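Long-range contact in uncharacterized protein (Sinorhizobium meliloti, PDB 4DNH), which is of unknown function but has a TIM-barrel fold and may be an enzyme related to dihydrodipicolinate synthase: residues D112-L124 / Q142-M156. Residues are numbered along the deposited sequence; the frame is centred on the assembly and turned at random.
Sequences DALIACGAGTDHL and QIEAIEAEGGRIILM
Gln-142, on helix 132-148, reaches across to the loop after strand 115-119 and holds it by three hydrogen bonds. Its CB, CG and CD run alongside the carbonyl oxygen of Gly-120, drawing nearer along the chain, CG also lying near His-123 CE1. At the end of this extended chain Gln-142 OE1 accepts from Gly-120 N at 2.7 Å, the donor standing well above the amide plane, while NE2 spends both its hydrogens within that plane. Gln-142 NE2 lies 3.0 Å from Asp-122 OD1, which it meets from above a carboxylate turned 71° from the amide, and 3.0 Å from His-123 ND1, reached at the ring edge by a nearly straight bond. The amide is thus fixed in rotation. Asp-122 is further tied through OD2 to Arg-87 by a salt bridge. With an alanine here, Gly-120 N and His-123 ND1 would probably lose their partner, Asp-122 keeping Arg-87 as its mate, and the loop could shift.

Further along the helix, Ile-146 turns its two branches to different residues: with CG1 anti to its own carbonyl carbon (chi1 -70°), CD1 presses on Ala-119 CB at 3.5 Å and CG2 rests against Cys-117 CB at 3.8 Å. Ile-153 CG2 closes on the same Ala-119 methyl from the neighbouring strand. On the other face of the sheet, Ile-154 CG1 packs against Ala-116 CB at 3.7 Å and the selenium of Met-156, a selenomethionine here, lies against Gly-118 CA.

The strands pair in parallel: Cys-117 N bonds to Arg-152 O and Cys-117 O accepts from Ile-154 N, then Ala-119 N bonds to Ile-154 O at 2.8 Å and Ala-119 O accepts from Met-156 N. With the helix running back at 160° to strand 115-119, this is a beta-alpha-beta unit of the eight-stranded TIM barrel.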
loop_
_atom_site.group_PDB
_atom_site.type_symbol
_atom_site.label_atom_id
_atom_site.label_comp_id
_atom_site.label_asym_id
_atom_site.label_seq_id
_atom_site.Cartn_x
_atom_site.Cartn_y
_atom_site.Cartn_z
ATOM N N ASP A 112 20.515 4.841 -2.552
ATOM C CA ASP A 112 19.616 4.484 -1.439
ATOM C C ASP A 112 18.170 4.205 -1.840
ATOM O O ASP A 112 17.251 4.874 -1.378
ATOM C CB ASP A 112 19.669 5.556 -0.326
ATOM C CG ASP A 112 18.987 6.898 -0.718
ATOM O OD1 ASP A 112 18.668 7.138 -1.910
ATOM O OD2 ASP A 112 18.771 7.722 0.204
ATOM N N ALA A 113 17.961 3.209 -2.686
ATOM C CA ALA A 113 16.621 2.904 -3.147
ATOM C C ALA A 113 16.205 1.458 -2.869
ATOM O O ALA A 113 16.608 0.542 -3.595
ATOM C CB ALA A 113 16.486 3.232 -4.626
ATOM N N LEU A 114 15.402 1.262 -1.822
ATOM C CA LEU A 114 14.865 -0.053 -1.498
ATOM C C LEU A 114 13.510 -0.225 -2.201
ATOM O O LEU A 114 12.658 0.666 -2.184
ATOM C CB LEU A 114 14.734 -0.219 0.014
ATOM C CG LEU A 114 13.861 -1.348 0.608
ATOM C CD1 LEU A 114 14.552 -2.709 0.556
ATOM C CD2 LEU A 114 13.475 -1.008 2.046
ATOM N N ILE A 115 13.317 -1.380 -2.822
ATOM C CA ILE A 115 12.191 -1.609 -3.702
ATOM C C ILE A 115 11.970 -3.103 -3.850
ATOM O O ILE A 115 12.921 -3.887 -3.908
ATOM C CB ILE A 115 12.374 -0.902 -5.088
ATOM C CG1 ILE A 115 11.246 -1.275 -6.054
ATOM C CG2 ILE A 115 13.753 -1.191 -5.697
ATOM C CD1 ILE A 115 10.962 -0.225 -7.099
ATOM N N ALA A 116 10.698 -3.487 -3.882
ATOM C CA ALA A 116 10.302 -4.863 -4.111
ATOM C C ALA A 116 9.024 -4.814 -4.920
ATOM O O ALA A 116 8.197 -3.906 -4.742
ATOM C CB ALA A 116 10.091 -5.597 -2.790
ATOM N N CYS A 117 8.850 -5.806 -5.781
ATOM C CA CYS A 117 7.892 -5.717 -6.858
ATOM C C CYS A 117 6.843 -6.789 -6.775
ATOM O O CYS A 117 7.174 -7.973 -6.688
ATOM C CB CYS A 117 8.632 -5.839 -8.182
ATOM S SG CYS A 117 9.988 -4.655 -8.286
ATOM N N GLY A 118 5.577 -6.373 -6.831
ATOM C CA GLY A 118 4.475 -7.307 -6.778
ATOM C C GLY A 118 4.394 -8.238 -7.974
ATOM O O GLY A 118 4.250 -7.786 -9.122
ATOM N N ALA A 119 4.466 -9.538 -7.689
ATOM C CA ALA A 119 4.358 -10.594 -8.699
ATOM C C ALA A 119 3.147 -11.471 -8.403
ATOM O O ALA A 119 2.967 -11.957 -7.271
ATOM C CB ALA A 119 5.620 -11.440 -8.730
ATOM N N GLY A 120 2.314 -11.680 -9.415
ATOM C CA GLY A 120 1.088 -12.410 -9.190
ATOM C C GLY A 120 0.592 -13.171 -10.391
ATOM O O GLY A 120 1.368 -13.698 -11.193
ATOM N N THR A 121 -0.724 -13.183 -10.513
ATOM C CA THR A 121 -1.445 -14.006 -11.458
ATOM C C THR A 121 -2.432 -13.140 -12.270
ATOM O O THR A 121 -3.092 -13.624 -13.191
ATOM C CB THR A 121 -2.149 -15.128 -10.671
ATOM O OG1 THR A 121 -1.428 -16.357 -10.850
ATOM C CG2 THR A 121 -3.606 -15.295 -11.082
ATOM N N ASP A 122 -2.487 -11.851 -11.938
ATOM C CA ASP A 122 -3.499 -10.920 -12.467
ATOM C C ASP A 122 -3.730 -10.875 -13.994
ATOM O O ASP A 122 -4.704 -10.280 -14.445
ATOM C CB ASP A 122 -3.320 -9.502 -11.891
ATOM C CG ASP A 122 -1.871 -9.021 -11.919
ATOM O OD1 ASP A 122 -0.947 -9.795 -11.585
ATOM O OD2 ASP A 122 -1.656 -7.841 -12.253
ATOM N N HIS A 123 -2.865 -11.509 -14.788
ATOM C CA HIS A 123 -3.127 -11.605 -16.230
ATOM C C HIS A 123 -3.984 -12.799 -16.593
ATOM O O HIS A 123 -4.247 -13.050 -17.769
ATOM C CB HIS A 123 -1.826 -11.600 -17.028
ATOM C CG HIS A 123 -0.971 -12.810 -16.791
ATOM N ND1 HIS A 123 -0.189 -12.937 -15.710
ATOM C CD2 HIS A 123 -0.804 -13.969 -17.537
ATOM C CE1 HIS A 123 0.450 -14.114 -15.758
ATOM N NE2 HIS A 123 0.071 -14.746 -16.878
ATOM N N LEU A 124 -4.430 -13.541 -15.585
ATOM C CA LEU A 124 -5.190 -14.769 -15.785
ATOM C C LEU A 124 -6.575 -14.682 -15.145
ATOM O O LEU A 124 -6.698 -14.536 -13.925
ATOM C CB LEU A 124 -4.423 -15.962 -15.217
ATOM C CG LEU A 124 -5.059 -17.350 -15.293
ATOM C CD1 LEU A 124 -5.330 -17.741 -16.741
ATOM C CD2 LEU A 124 -4.157 -18.375 -14.612
ATOM N N GLN A 142 5.337 -13.965 -14.489
ATOM C CA GLN A 142 5.540 -12.652 -13.876
ATOM C C GLN A 142 6.819 -12.600 -13.053
ATOM O O GLN A 142 7.558 -11.611 -13.121
ATOM C CB GLN A 142 4.357 -12.244 -12.998
ATOM C CG GLN A 142 3.003 -12.230 -13.682
ATOM C CD GLN A 142 2.014 -11.311 -12.980
ATOM O OE1 GLN A 142 2.323 -10.702 -11.951
ATOM N NE2 GLN A 142 0.814 -11.211 -13.532
ATOM N N ILE A 143 7.066 -13.649 -12.266
ATOM C CA ILE A 143 8.302 -13.760 -11.470
ATOM C C ILE A 143 9.550 -13.647 -12.350
ATOM O O ILE A 143 10.480 -12.916 -12.012
ATOM C CB ILE A 143 8.331 -15.061 -10.622
ATOM C CG1 ILE A 143 7.421 -14.900 -9.407
ATOM C CG2 ILE A 143 9.752 -15.435 -10.189
ATOM C CD1 ILE A 143 6.955 -16.207 -8.810
ATOM N N GLU A 144 9.564 -14.358 -13.474
ATOM C CA GLU A 144 10.712 -14.325 -14.373
ATOM C C GLU A 144 10.869 -12.950 -15.006
ATOM O O GLU A 144 11.980 -12.426 -15.096
ATOM C CB GLU A 144 10.625 -15.427 -15.435
ATOM C CG GLU A 144 11.025 -16.806 -14.913
ATOM C CD GLU A 144 10.642 -17.952 -15.847
ATOM O OE1 GLU A 144 9.878 -17.722 -16.823
ATOM O OE2 GLU A 144 11.099 -19.095 -15.595
ATOM N N ALA A 145 9.751 -12.359 -15.416
ATOM C CA ALA A 145 9.752 -10.998 -15.940
ATOM C C ALA A 145 10.404 -10.023 -14.958
ATOM O O ALA A 145 11.283 -9.247 -15.352
ATOM C CB ALA A 145 8.341 -10.557 -16.281
ATOM N N ILE A 146 10.014 -10.097 -13.684
ATOM C CA ILE A 146 10.550 -9.197 -12.653
ATOM C C ILE A 146 12.041 -9.437 -12.370
ATOM O O ILE A 146 12.857 -8.500 -12.412
ATOM C CB ILE A 146 9.710 -9.228 -11.355
ATOM C CG1 ILE A 146 8.353 -8.568 -11.597
ATOM C CG2 ILE A 146 10.420 -8.475 -10.243
ATOM C CD1 ILE A 146 7.222 -9.149 -10.781
ATOM N N GLU A 147 12.389 -10.690 -12.102
ATOM C CA GLU A 147 13.774 -11.068 -11.868
ATOM C C GLU A 147 14.688 -10.664 -13.020
ATOM O O GLU A 147 15.833 -10.276 -12.784
ATOM C CB GLU A 147 13.873 -12.562 -11.590
ATOM C CG GLU A 147 13.374 -12.928 -10.198
ATOM C CD GLU A 147 13.384 -14.416 -9.908
ATOM O OE1 GLU A 147 13.453 -15.229 -10.857
ATOM O OE2 GLU A 147 13.309 -14.770 -8.712
ATOM N N ALA A 148 14.185 -10.720 -14.255
ATOM C CA ALA A 148 14.986 -10.287 -15.411
ATOM C C ALA A 148 15.362 -8.800 -15.347
ATOM O O ALA A 148 16.328 -8.389 -15.960
ATOM C CB ALA A 148 14.291 -10.613 -16.730
ATOM N N GLU A 149 14.599 -7.999 -14.611
ATOM C CA GLU A 149 14.925 -6.579 -14.441
ATOM C C GLU A 149 15.672 -6.345 -13.115
ATOM O O GLU A 149 15.878 -5.206 -12.686
ATOM C CB GLU A 149 13.655 -5.724 -14.519
ATOM C CG GLU A 149 12.817 -5.918 -15.778
ATOM C CD GLU A 149 13.427 -5.280 -17.026
ATOM O OE1 GLU A 149 14.336 -4.429 -16.898
ATOM O OE2 GLU A 149 12.995 -5.626 -18.150
ATOM N N GLY A 150 16.069 -7.440 -12.473
ATOM C CA GLY A 150 16.786 -7.396 -11.194
ATOM C C GLY A 150 15.936 -7.002 -10.002
ATOM O O GLY A 150 16.409 -6.303 -9.109
ATOM N N GLY A 151 14.680 -7.443 -9.973
ATOM C CA GLY A 151 13.781 -7.061 -8.888
ATOM C C GLY A 151 13.619 -8.134 -7.832
ATOM O O GLY A 151 13.578 -9.324 -8.146
ATOM N N ARG A 152 13.553 -7.723 -6.569
ATOM C CA ARG A 152 13.056 -8.622 -5.530
ATOM C C ARG A 152 11.512 -8.626 -5.552
ATOM O O ARG A 152 10.876 -7.623 -5.899
ATOM C CB ARG A 152 13.657 -8.303 -4.146
ATOM C CG ARG A 152 13.547 -6.857 -3.660
ATOM C CD ARG A 152 13.971 -6.708 -2.188
ATOM N NE ARG A 152 13.192 -7.571 -1.285
ATOM C CZ ARG A 152 13.164 -7.483 0.046
ATOM N NH1 ARG A 152 12.415 -8.327 0.744
ATOM N NH2 ARG A 152 13.873 -6.561 0.688
ATOM N N ILE A 153 10.929 -9.770 -5.211
ATOM C CA ILE A 153 9.512 -10.032 -5.409
ATOM C C ILE A 153 8.691 -9.898 -4.132
ATOM O O ILE A 153 9.142 -10.275 -3.050
ATOM C CB ILE A 153 9.304 -11.462 -5.963
ATOM C CG1 ILE A 153 9.662 -11.520 -7.447
ATOM C CG2 ILE A 153 7.867 -11.951 -5.752
ATOM C CD1 ILE A 153 11.060 -12.005 -7.692
ATOM N N ILE A 154 7.495 -9.334 -4.276
ATOM C CA ILE A 154 6.450 -9.435 -3.275
ATOM C C ILE A 154 5.436 -10.364 -3.906
ATOM O O ILE A 154 4.859 -10.038 -4.939
ATOM C CB ILE A 154 5.751 -8.095 -3.003
ATOM C CG1 ILE A 154 6.715 -7.117 -2.348
ATOM C CG2 ILE A 154 4.545 -8.313 -2.094
ATOM C CD1 ILE A 154 6.230 -5.684 -2.361
ATOM N N LEU A 155 5.245 -11.531 -3.309
ATOM C CA LEU A 155 4.442 -12.555 -3.940
ATOM C C LEU A 155 2.969 -12.341 -3.607
ATOM O O LEU A 155 2.529 -12.556 -2.475
ATOM C CB LEU A 155 4.924 -13.940 -3.528
ATOM C CG LEU A 155 4.336 -15.120 -4.290
ATOM C CD1 LEU A 155 4.682 -15.019 -5.763
ATOM C CD2 LEU A 155 4.855 -16.418 -3.701
HETATM N N MSE A 156 2.219 -11.899 -4.610
HETATM C CA MSE A 156 0.829 -11.501 -4.415
HETATM C C MSE A 156 -0.095 -12.692 -4.416
HETATM O O MSE A 156 0.231 -13.756 -4.978
HETATM C CB MSE A 156 0.469 -10.499 -5.508
HETATM C CG MSE A 156 1.137 -9.164 -5.179
HETATM SE SE MSE A 156 0.751 -7.863 -6.610
HETATM C CE MSE A 156 -0.834 -6.987 -5.819
#